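Local coordinates for MNMC2 (Aquifex aeolicus, PDB 3VYW), which transfers a methyl group from S-adenosylmethionine to the modified wobble uridine of tRNA, working without the oxidase domain to which such methyltransferases are usually fused, at residues R99-G104 against E128-E133; E5-Y10 against R36-P41; E47-A52 against H68-G73. All blocks are in the same frame, centred on the assembly; numbering follows the deposited sequence.

From the N terminus, contact 2 comes first: segment 5-10 on helix 3-18 meets 36-41 where helix 24-37 runs out, closing a two-helix loop. Strand 46-50 follows, and contact 3 brings its end, at 47-52, against the turn 68-73 that precedes helix 74-86, closing the loop that holds strands 56-60 and 65-66 of the small antiparallel sheet. Contact 1 then joins strands 97-103 and 126-133 around helix 109-121 in the large mixed sheet. The three loops lie in series, with none nested or crossed. Contacts 1 and 3 both reach S-adenosylmethionine, their nearest atoms about 7 Å apart, whereas contact 2 lies on the opposite side of the chain's centre from contact 1.

Contact 1 of 3, residues R99-G104 against E128-E133; sequences RILDVG and EIISFE. With SAM (S-adenosylmethionine), chain E.
The first beta-alpha-beta unit of the methyltransferase sheet brings Ile100 and Glu128 together on parallel neighbouring strands, with Ile100 N bonded to Glu128 O at 2.8 Å. The ladder continues through Ile130 N to Ile100 O and then Asp102 N to Ile130 O, the last at 2.8 Å and almost straight (171°). Toward the N-terminal ends of the two strands, Arg99 and Glu128 run side by side. Glu128 OE1 makes a salt bridge to Arg99 NE at 2.8 Å, although the bond is bent and weak, with the carboxylate and guanidinium planes 74° apart.

This is the Rossmann-like core of the class I methyltransferases, in which helix 109-121 connects the two strands and the cofactor sits at their C-terminal ends. On the face carrying Leu101 and Phe132, Leu101 CD2 approaches Phe132 CE1 at 3.6 Å and also rests near Ile130 CB. On the other face, Ser131 swings OG anti to its own N (chi1 -167°), which brings it to 3.1 Å from Asp102 OD2 and almost as near Asp102 O.

At the C-terminal ends of the strands, Gly104 O accepts a bond from the amino N of S-adenosylmethionine at 2.8 Å. Glu133, bent at chi2, turns OE1 to the ribose O2' of S-adenosylmethionine, also at 2.8 Å, while the backbone N atoms of Glu135 and Gly106 hold its two carboxylate oxygens.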
loop_
_atom_site.group_PDB
_atom_site.type_symbol
_atom_site.label_atom_id
_atom_site.label_comp_id
_atom_site.label_asym_id
_atom_site.label_seq_id
_atom_site.Cartn_x
_atom_site.Cartn_y
_atom_site.Cartn_z
ATOM N N ARG A 99 14.604 2.984 10.345
ATOM C CA ARG A 99 13.689 1.877 10.280
ATOM C C ARG A 99 12.561 2.058 9.277
ATOM O O ARG A 99 11.848 3.007 9.314
ATOM C CB ARG A 99 13.090 1.643 11.643
ATOM C CG ARG A 99 14.068 1.806 12.766
ATOM C CD ARG A 99 13.636 0.992 13.950
ATOM N NE ARG A 99 14.702 0.813 14.912
ATOM C CZ ARG A 99 15.356 1.798 15.499
ATOM N NH1 ARG A 99 15.061 3.041 15.214
ATOM N NH2 ARG A 99 16.308 1.534 16.363
ATOM N N ILE A 100 12.408 1.102 8.389
ATOM C CA ILE A 100 11.335 1.132 7.436
ATOM C C ILE A 100 10.376 -0.012 7.583
ATOM O O ILE A 100 10.760 -1.137 7.630
ATOM C CB ILE A 100 11.871 1.074 6.026
ATOM C CG1 ILE A 100 12.846 2.191 5.804
ATOM C CG2 ILE A 100 10.737 1.148 5.040
ATOM C CD1 ILE A 100 13.467 2.147 4.450
ATOM N N LEU A 101 9.104 0.309 7.621
ATOM C CA LEU A 101 8.053 -0.666 7.609
ATOM C C LEU A 101 7.573 -0.743 6.189
ATOM O O LEU A 101 7.120 0.199 5.656
ATOM C CB LEU A 101 6.934 -0.186 8.508
ATOM C CG LEU A 101 6.219 -1.153 9.406
ATOM C CD1 LEU A 101 4.730 -0.986 9.384
ATOM C CD2 LEU A 101 6.590 -2.537 9.016
ATOM N N ASP A 102 7.711 -1.886 5.555
ATOM C CA ASP A 102 7.366 -1.996 4.159
ATOM C C ASP A 102 6.148 -2.833 3.940
ATOM O O ASP A 102 6.167 -3.984 4.190
ATOM C CB ASP A 102 8.527 -2.613 3.422
ATOM C CG ASP A 102 8.432 -2.445 1.966
ATOM O OD1 ASP A 102 8.035 -1.376 1.549
ATOM O OD2 ASP A 102 8.750 -3.363 1.217
ATOM N N VAL A 103 5.092 -2.246 3.422
ATOM C CA VAL A 103 3.866 -2.968 3.198
ATOM C C VAL A 103 3.794 -3.469 1.771
ATOM O O VAL A 103 3.487 -2.744 0.893
ATOM C CB VAL A 103 2.683 -2.044 3.451
ATOM C CG1 VAL A 103 1.415 -2.672 3.011
ATOM C CG2 VAL A 103 2.577 -1.653 4.884
ATOM N N GLY A 104 4.102 -4.733 1.570
ATOM C CA GLY A 104 4.163 -5.347 0.264
ATOM C C GLY A 104 5.540 -5.382 -0.326
ATOM O O GLY A 104 5.959 -4.460 -0.931
ATOM N N GLU A 128 17.007 -0.885 9.291
ATOM C CA GLU A 128 16.103 -1.945 9.679
ATOM C C GLU A 128 14.850 -1.985 8.821
ATOM O O GLU A 128 14.071 -1.086 8.832
ATOM C CB GLU A 128 15.672 -1.762 11.114
ATOM C CG GLU A 128 16.729 -1.996 12.145
ATOM C CD GLU A 128 16.162 -1.991 13.541
ATOM O OE1 GLU A 128 16.559 -1.142 14.350
ATOM O OE2 GLU A 128 15.316 -2.840 13.837
ATOM N N ILE A 129 14.666 -3.068 8.098
ATOM C CA ILE A 129 13.491 -3.255 7.298
ATOM C C ILE A 129 12.676 -4.461 7.701
ATOM O O ILE A 129 13.175 -5.535 7.800
ATOM C CB ILE A 129 13.856 -3.435 5.830
ATOM C CG1 ILE A 129 14.656 -2.257 5.355
ATOM C CG2 ILE A 129 12.624 -3.567 4.987
ATOM C CD1 ILE A 129 15.332 -2.507 4.048
ATOM N N ILE A 130 11.389 -4.246 7.899
ATOM C CA ILE A 130 10.413 -5.297 8.005
ATOM C C ILE A 130 9.409 -5.183 6.888
ATOM O O ILE A 130 8.809 -4.178 6.692
ATOM C CB ILE A 130 9.673 -5.204 9.323
ATOM C CG1 ILE A 130 10.656 -5.369 10.456
ATOM C CG2 ILE A 130 8.582 -6.236 9.383
ATOM C CD1 ILE A 130 10.028 -5.367 11.811
ATOM N N SER A 131 9.218 -6.260 6.168
ATOM C CA SER A 131 8.319 -6.254 5.050
ATOM C C SER A 131 7.301 -7.346 5.124
ATOM O O SER A 131 7.450 -8.256 5.856
ATOM C CB SER A 131 9.082 -6.349 3.771
ATOM O OG SER A 131 8.216 -6.046 2.739
ATOM N N PHE A 132 6.225 -7.211 4.391
ATOM C CA PHE A 132 5.127 -8.128 4.459
ATOM C C PHE A 132 4.880 -8.589 3.071
ATOM O O PHE A 132 4.845 -7.819 2.191
ATOM C CB PHE A 132 3.894 -7.408 4.983
ATOM C CG PHE A 132 4.018 -6.956 6.399
ATOM C CD1 PHE A 132 4.293 -5.654 6.697
ATOM C CD2 PHE A 132 3.875 -7.840 7.421
ATOM C CE1 PHE A 132 4.435 -5.249 7.996
ATOM C CE2 PHE A 132 4.002 -7.439 8.717
ATOM C CZ PHE A 132 4.288 -6.145 9.006
ATOM N N GLU A 133 4.787 -9.868 2.845
ATOM C CA GLU A 133 4.519 -10.337 1.517
ATOM C C GLU A 133 3.798 -11.643 1.573
ATOM O O GLU A 133 4.334 -12.583 2.048
ATOM C CB GLU A 133 5.833 -10.505 0.785
ATOM C CG GLU A 133 5.739 -10.876 -0.668
ATOM C CD GLU A 133 4.629 -10.204 -1.429
ATOM O OE1 GLU A 133 3.733 -10.879 -1.882
ATOM O OE2 GLU A 133 4.673 -9.013 -1.632
HETATM N N SAM E . 6.335 -2.726 -3.152
HETATM C CA SAM E . 6.567 -3.526 -4.295
HETATM C C SAM E . 7.802 -2.966 -4.885
HETATM O O SAM E . 8.416 -3.512 -5.768
HETATM O OXT SAM E . 8.227 -1.948 -4.425
HETATM C CB SAM E . 5.279 -3.471 -5.086
HETATM C CG SAM E . 4.299 -4.435 -4.408
HETATM S SD SAM E . 2.790 -4.564 -5.044
HETATM C CE SAM E . 2.197 -3.065 -5.278
HETATM C "C5'" SAM E . 1.748 -5.297 -3.983
HETATM C "C4'" SAM E . 2.323 -6.432 -3.124
HETATM O "O4'" SAM E . 1.519 -6.608 -1.974
HETATM C "C3'" SAM E . 2.329 -7.788 -3.797
HETATM O "O3'" SAM E . 3.533 -8.460 -3.502
HETATM C "C2'" SAM E . 1.204 -8.533 -3.134
HETATM O "O2'" SAM E . 1.459 -9.910 -3.127
HETATM C "C1'" SAM E . 1.236 -7.973 -1.751
HETATM N N9 SAM E . 0.007 -8.194 -0.960
HETATM C C8 SAM E . -1.238 -7.995 -1.323
HETATM N N7 SAM E . -2.088 -8.280 -0.356
HETATM C C5 SAM E . -1.393 -8.680 0.666
HETATM C C6 SAM E . -1.678 -9.133 2.020
HETATM N N6 SAM E . -2.910 -9.227 2.490
HETATM N N1 SAM E . -0.669 -9.458 2.777
HETATM C C2 SAM E . 0.558 -9.372 2.358
HETATM N N3 SAM E . 0.877 -8.987 1.160
HETATM C C4 SAM E . -0.025 -8.631 0.269
#

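Contact 2 of 3, residues E5-Y10 against R36-P41; sequences EYLKNY and RFAYNP
Leu7 and Ala38 are the pair with the nearest CA atoms, 8.3 Å apart, where a turn of helix 3-18 faces the chain just after helix 24-37; Ala38 is the first residue there to leave helical angles. Across that gap Leu7 spreads its two methyl branches over different partners. CD1 of Leu7 meets CB of Ala38 at 4.0 Å, while CD2 of Leu7 reaches CG of Pro41 at 3.9 Å, the leucine and the proline crossing at about a right angle. CD1 of Leu7 also comes within 4.3 Å of Tyr39 O.

One residue earlier on the helix, Tyr6 has CG anti to its N (chi1 174°) and brings its ring to the same proline, CE2 of Tyr6 lying 4.0 Å from CB of Pro41, the two side chains set obliquely. Pro41 is thus touched by two consecutive residues of the helix, through its CB and CG.

Around this patch, Arg3, from the start of the same helix, donates to the carbonyl oxygens of Ala38 and Tyr39, Leu7 also touches Leu35, and Ala38 packs on Leu296 of helix 292-303. With no hydrogen bond between segments 5-10 and 36-41, the side-chain contacts are essentially apolar: methyl groups, proline ring and tyrosine ring carbons are held by van der Waals packing without directional bonds, and the nearby polar ties run through Arg3.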
loop_
_atom_site.group_PDB
_atom_site.type_symbol
_atom_site.label_atom_id
_atom_site.label_comp_id
_atom_site.label_asym_id
_atom_site.label_seq_id
_atom_site.Cartn_x
_atom_site.Cartn_y
_atom_site.Cartn_z
ATOM N N GLU A 5 -20.166 -13.437 -13.581
ATOM C CA GLU A 5 -20.991 -14.457 -13.013
ATOM C C GLU A 5 -20.538 -14.827 -11.639
ATOM O O GLU A 5 -21.321 -14.965 -10.768
ATOM C CB GLU A 5 -20.899 -15.677 -13.908
ATOM C CG GLU A 5 -22.169 -16.468 -14.095
ATOM C CD GLU A 5 -21.886 -17.919 -14.411
ATOM O OE1 GLU A 5 -20.776 -18.217 -14.899
ATOM O OE2 GLU A 5 -22.766 -18.766 -14.160
ATOM N N TYR A 6 -19.260 -15.019 -11.447
ATOM C CA TYR A 6 -18.789 -15.364 -10.143
ATOM C C TYR A 6 -19.053 -14.277 -9.128
ATOM O O TYR A 6 -19.434 -14.550 -8.028
ATOM C CB TYR A 6 -17.307 -15.640 -10.207
ATOM C CG TYR A 6 -16.645 -15.871 -8.891
ATOM C CD1 TYR A 6 -16.397 -17.124 -8.467
ATOM C CD2 TYR A 6 -16.253 -14.838 -8.095
ATOM C CE1 TYR A 6 -15.793 -17.361 -7.278
ATOM C CE2 TYR A 6 -15.651 -15.065 -6.903
ATOM C CZ TYR A 6 -15.416 -16.341 -6.515
ATOM O OH TYR A 6 -14.820 -16.618 -5.334
ATOM N N LEU A 7 -18.797 -13.047 -9.510
ATOM C CA LEU A 7 -18.921 -11.917 -8.629
ATOM C C LEU A 7 -20.322 -11.633 -8.172
ATOM O O LEU A 7 -20.534 -11.235 -7.059
ATOM C CB LEU A 7 -18.313 -10.679 -9.260
ATOM C CG LEU A 7 -16.816 -10.627 -9.358
ATOM C CD1 LEU A 7 -16.421 -9.344 -9.984
ATOM C CD2 LEU A 7 -16.178 -10.791 -8.023
ATOM N N LYS A 8 -21.268 -11.782 -9.070
ATOM C CA LYS A 8 -22.655 -11.600 -8.752
ATOM C C LYS A 8 -23.182 -12.618 -7.814
ATOM O O LYS A 8 -24.013 -12.334 -7.016
ATOM C CB LYS A 8 -23.476 -11.586 -9.990
ATOM C CG LYS A 8 -24.918 -11.795 -9.685
ATOM C CD LYS A 8 -25.755 -11.112 -10.706
ATOM C CE LYS A 8 -27.061 -11.805 -10.873
ATOM N NZ LYS A 8 -27.742 -11.189 -12.017
ATOM N N ASN A 9 -22.727 -13.835 -7.974
ATOM C CA ASN A 9 -23.078 -14.890 -7.084
ATOM C C ASN A 9 -22.537 -14.609 -5.732
ATOM O O ASN A 9 -23.166 -14.852 -4.753
ATOM C CB ASN A 9 -22.494 -16.199 -7.581
ATOM C CG ASN A 9 -23.316 -16.834 -8.648
ATOM O OD1 ASN A 9 -24.404 -16.402 -8.945
ATOM N ND2 ASN A 9 -22.792 -17.865 -9.231
ATOM N N TYR A 10 -21.321 -14.128 -5.694
ATOM C CA TYR A 10 -20.644 -13.874 -4.469
ATOM C C TYR A 10 -21.369 -12.824 -3.711
ATOM O O TYR A 10 -21.541 -12.927 -2.539
ATOM C CB TYR A 10 -19.246 -13.411 -4.786
ATOM C CG TYR A 10 -18.370 -13.247 -3.606
ATOM C CD1 TYR A 10 -17.407 -14.151 -3.329
ATOM C CD2 TYR A 10 -18.494 -12.179 -2.794
ATOM C CE1 TYR A 10 -16.601 -14.002 -2.258
ATOM C CE2 TYR A 10 -17.702 -12.034 -1.710
ATOM C CZ TYR A 10 -16.758 -12.958 -1.458
ATOM O OH TYR A 10 -15.946 -12.828 -0.404
ATOM N N ARG A 36 -17.745 -3.271 -11.479
ATOM C CA ARG A 36 -16.733 -2.344 -11.902
ATOM C C ARG A 36 -15.461 -2.196 -11.046
ATOM O O ARG A 36 -14.413 -2.047 -11.574
ATOM C CB ARG A 36 -17.360 -1.022 -12.316
ATOM C CG ARG A 36 -16.876 0.170 -11.582
ATOM C CD ARG A 36 -17.111 1.424 -12.338
ATOM N NE ARG A 36 -18.489 1.802 -12.317
ATOM C CZ ARG A 36 -19.086 2.382 -13.322
ATOM N NH1 ARG A 36 -18.432 2.650 -14.415
ATOM N NH2 ARG A 36 -20.336 2.674 -13.231
ATOM N N PHE A 37 -15.567 -2.228 -9.733
ATOM C CA PHE A 37 -14.415 -2.010 -8.876
ATOM C C PHE A 37 -13.633 -3.202 -8.406
ATOM O O PHE A 37 -12.561 -3.049 -7.959
ATOM C CB PHE A 37 -14.813 -1.233 -7.647
ATOM C CG PHE A 37 -15.252 0.138 -7.929
ATOM C CD1 PHE A 37 -16.259 0.690 -7.233
ATOM C CD2 PHE A 37 -14.666 0.854 -8.899
ATOM C CE1 PHE A 37 -16.682 1.947 -7.507
ATOM C CE2 PHE A 37 -15.074 2.121 -9.177
ATOM C CZ PHE A 37 -16.083 2.668 -8.479
ATOM N N ALA A 38 -14.201 -4.381 -8.467
ATOM C CA ALA A 38 -13.547 -5.564 -7.962
ATOM C C ALA A 38 -12.454 -6.067 -8.841
ATOM O O ALA A 38 -12.372 -5.728 -9.967
ATOM C CB ALA A 38 -14.546 -6.659 -7.683
ATOM N N TYR A 39 -11.604 -6.881 -8.284
ATOM C CA TYR A 39 -10.545 -7.507 -9.031
ATOM C C TYR A 39 -10.950 -8.787 -9.741
ATOM O O TYR A 39 -12.112 -9.078 -9.876
ATOM C CB TYR A 39 -9.312 -7.698 -8.171
ATOM C CG TYR A 39 -9.395 -8.781 -7.168
ATOM C CD1 TYR A 39 -8.315 -9.122 -6.438
ATOM C CD2 TYR A 39 -10.549 -9.443 -6.953
ATOM C CE1 TYR A 39 -8.378 -10.108 -5.508
ATOM C CE2 TYR A 39 -10.623 -10.433 -6.040
ATOM C CZ TYR A 39 -9.529 -10.754 -5.317
ATOM O OH TYR A 39 -9.580 -11.741 -4.406
ATOM N N ASN A 40 -9.989 -9.513 -10.262
ATOM C CA ASN A 40 -10.291 -10.719 -10.953
ATOM C C ASN A 40 -9.899 -11.975 -10.200
ATOM O O ASN A 40 -8.869 -12.521 -10.434
ATOM C CB ASN A 40 -9.588 -10.708 -12.295
ATOM C CG ASN A 40 -9.335 -9.330 -12.818
ATOM O OD1 ASN A 40 -10.233 -8.613 -13.115
ATOM N ND2 ASN A 40 -8.110 -8.998 -12.984
ATOM N N PRO A 41 -10.805 -12.489 -9.394
ATOM C CA PRO A 41 -10.608 -13.644 -8.530
ATOM C C PRO A 41 -10.294 -14.918 -9.281
ATOM O O PRO A 41 -9.644 -15.770 -8.763
ATOM C CB PRO A 41 -11.958 -13.795 -7.856
ATOM C CG PRO A 41 -12.718 -12.585 -8.205
ATOM C CD PRO A 41 -12.218 -12.173 -9.522
#

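Contact 3 of 3, residues E47-A52 against H68-G73; sequences EIADTA and HSQTAG. With SAM (S-adenosylmethionine), chain E.
Gln70 meets the end of strand 46-50 with both its side chain and its backbone, gripping two successive peptide groups of that chain. Its side chain, extended beyond CG with chi2 at 180°, runs back along the strand until NE2 of Gln70 donates to Asp50 O at 3.1 Å. The donor lies in the plane of that carbonyl and the N-H points at it fairly well (157°), although the oxygen is tilted from the glutamine's amide plane. The same NE2 passes 3.3 Å from the methyl carbon CB of Ala49. In return, Ala52 N donates to Gln70 O at 2.8 Å, and Ala52 CB sits against the carbonyls of the turn, 3.1 Å from Gln70 O and a little farther from Thr71 O.

The turn is braced from within by an ST motif, in which Ser69 OG accepts from Ala72 N at 2.9 Å. At its start, His68 belongs to the S-adenosylmethionine pocket; His68 CE1 comes 3.1 Å from the cofactor's OXT, at the ring edge.

Ser69 N and His68 N are held by Glu77 and Thr57. Gly73 takes the N-cap position of helix 74-86, so the contact joins the edge strand 46-50 of the three-stranded sheet to the entry of that helix.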
loop_
_atom_site.group_PDB
_atom_site.type_symbol
_atom_site.label_atom_id
_atom_site.label_comp_id
_atom_site.label_asym_id
_atom_site.label_seq_id
_atom_site.Cartn_x
_atom_site.Cartn_y
_atom_site.Cartn_z
ATOM N N GLU A 47 2.543 -11.044 -15.521
ATOM C CA GLU A 47 3.000 -10.825 -16.868
ATOM C C GLU A 47 4.002 -9.733 -16.864
ATOM O O GLU A 47 3.821 -8.756 -16.189
ATOM C CB GLU A 47 1.854 -10.337 -17.697
ATOM C CG GLU A 47 1.402 -11.269 -18.770
ATOM C CD GLU A 47 0.055 -10.878 -19.283
ATOM O OE1 GLU A 47 -0.061 -9.777 -19.857
ATOM O OE2 GLU A 47 -0.875 -11.671 -19.103
ATOM N N ILE A 48 5.062 -9.894 -17.621
ATOM C CA ILE A 48 6.097 -8.898 -17.682
ATOM C C ILE A 48 5.697 -7.661 -18.481
ATOM O O ILE A 48 5.071 -7.779 -19.486
ATOM C CB ILE A 48 7.384 -9.524 -18.218
ATOM C CG1 ILE A 48 8.462 -9.416 -17.179
ATOM C CG2 ILE A 48 7.852 -8.823 -19.451
ATOM C CD1 ILE A 48 9.122 -8.072 -17.166
ATOM N N ALA A 49 6.047 -6.480 -18.019
ATOM C CA ALA A 49 5.703 -5.279 -18.735
ATOM C C ALA A 49 6.714 -4.165 -18.680
ATOM O O ALA A 49 7.496 -4.096 -17.789
ATOM C CB ALA A 49 4.373 -4.770 -18.249
ATOM N N ASP A 50 6.665 -3.293 -19.669
ATOM C CA ASP A 50 7.509 -2.125 -19.757
ATOM C C ASP A 50 7.057 -0.994 -18.885
ATOM O O ASP A 50 5.905 -0.834 -18.615
ATOM C CB ASP A 50 7.493 -1.601 -21.162
ATOM C CG ASP A 50 8.543 -2.198 -22.010
ATOM O OD1 ASP A 50 9.120 -3.204 -21.616
ATOM O OD2 ASP A 50 8.789 -1.669 -23.095
ATOM N N THR A 51 7.987 -0.149 -18.513
ATOM C CA THR A 51 7.707 1.026 -17.747
ATOM C C THR A 51 8.378 2.166 -18.470
ATOM O O THR A 51 9.322 1.970 -19.174
ATOM C CB THR A 51 8.255 0.883 -16.333
ATOM O OG1 THR A 51 7.225 0.427 -15.478
ATOM C CG2 THR A 51 8.759 2.154 -15.828
ATOM N N ALA A 52 7.879 3.362 -18.278
ATOM C CA ALA A 52 8.326 4.547 -18.959
ATOM C C ALA A 52 9.759 4.932 -18.707
ATOM O O ALA A 52 10.410 5.439 -19.565
ATOM C CB ALA A 52 7.418 5.690 -18.609
ATOM N N HIS A 68 4.150 -1.638 -10.290
ATOM C CA HIS A 68 4.482 -0.264 -10.361
ATOM C C HIS A 68 3.911 0.399 -11.551
ATOM O O HIS A 68 3.578 -0.249 -12.507
ATOM C CB HIS A 68 5.960 -0.103 -10.348
ATOM C CG HIS A 68 6.531 -0.130 -8.990
ATOM N ND1 HIS A 68 7.016 -1.236 -8.448
ATOM C CD2 HIS A 68 6.652 0.859 -8.048
ATOM C CE1 HIS A 68 7.433 -0.968 -7.218
ATOM N NE2 HIS A 68 7.207 0.319 -6.974
ATOM N N SER A 69 3.809 1.713 -11.506
ATOM C CA SER A 69 3.142 2.454 -12.535
ATOM C C SER A 69 3.992 2.567 -13.752
ATOM O O SER A 69 5.100 2.983 -13.692
ATOM C CB SER A 69 2.774 3.829 -12.022
ATOM O OG SER A 69 3.047 4.822 -12.969
ATOM N N GLN A 70 3.446 2.114 -14.855
ATOM C CA GLN A 70 4.098 2.147 -16.129
ATOM C C GLN A 70 4.297 3.536 -16.649
ATOM O O GLN A 70 5.269 3.833 -17.286
ATOM C CB GLN A 70 3.349 1.260 -17.090
ATOM C CG GLN A 70 3.000 -0.057 -16.450
ATOM C CD GLN A 70 2.262 -0.991 -17.354
ATOM O OE1 GLN A 70 1.057 -1.041 -17.329
ATOM N NE2 GLN A 70 2.983 -1.737 -18.143
ATOM N N THR A 71 3.332 4.381 -16.380
ATOM C CA THR A 71 3.363 5.758 -16.777
ATOM C C THR A 71 4.442 6.600 -16.150
ATOM O O THR A 71 5.059 7.397 -16.796
ATOM C CB THR A 71 2.014 6.389 -16.463
ATOM O OG1 THR A 71 1.066 5.939 -17.417
ATOM C CG2 THR A 71 2.080 7.854 -16.535
ATOM N N ALA A 72 4.594 6.481 -14.846
ATOM C CA ALA A 72 5.684 7.111 -14.141
ATOM C C ALA A 72 7.069 6.548 -14.411
ATOM O O ALA A 72 8.026 7.256 -14.476
ATOM C CB ALA A 72 5.397 7.109 -12.668
ATOM N N GLY A 73 7.134 5.244 -14.519
ATOM C CA GLY A 73 8.354 4.490 -14.443
ATOM C C GLY A 73 8.429 3.984 -13.025
ATOM O O GLY A 73 8.020 4.644 -12.142
HETATM N N SAM E . 6.335 -2.726 -3.152
HETATM C CA SAM E . 6.567 -3.526 -4.295
HETATM C C SAM E . 7.802 -2.966 -4.885
HETATM O O SAM E . 8.416 -3.512 -5.768
HETATM O OXT SAM E . 8.227 -1.948 -4.425
HETATM C CB SAM E . 5.279 -3.471 -5.086
HETATM C CG SAM E . 4.299 -4.435 -4.408
HETATM S SD SAM E . 2.790 -4.564 -5.044
HETATM C CE SAM E . 2.197 -3.065 -5.278
HETATM C "C5'" SAM E . 1.748 -5.297 -3.983
HETATM C "C4'" SAM E . 2.323 -6.432 -3.124
HETATM O "O4'" SAM E . 1.519 -6.608 -1.974
HETATM C "C3'" SAM E . 2.329 -7.788 -3.797
HETATM O "O3'" SAM E . 3.533 -8.460 -3.502
HETATM C "C2'" SAM E . 1.204 -8.533 -3.134
HETATM O "O2'" SAM E . 1.459 -9.910 -3.127
HETATM C "C1'" SAM E . 1.236 -7.973 -1.751
HETATM N N9 SAM E . 0.007 -8.194 -0.960
HETATM C C8 SAM E . -1.238 -7.995 -1.323
HETATM N N7 SAM E . -2.088 -8.280 -0.356
HETATM C C5 SAM E . -1.393 -8.680 0.666
HETATM C C6 SAM E . -1.678 -9.133 2.020
HETATM N N6 SAM E . -2.910 -9.227 2.490
HETATM N N1 SAM E . -0.669 -9.458 2.777
HETATM C C2 SAM E . 0.558 -9.372 2.358
HETATM N N3 SAM E . 0.877 -8.987 1.160
HETATM C C4 SAM E . -0.025 -8.631 0.269
#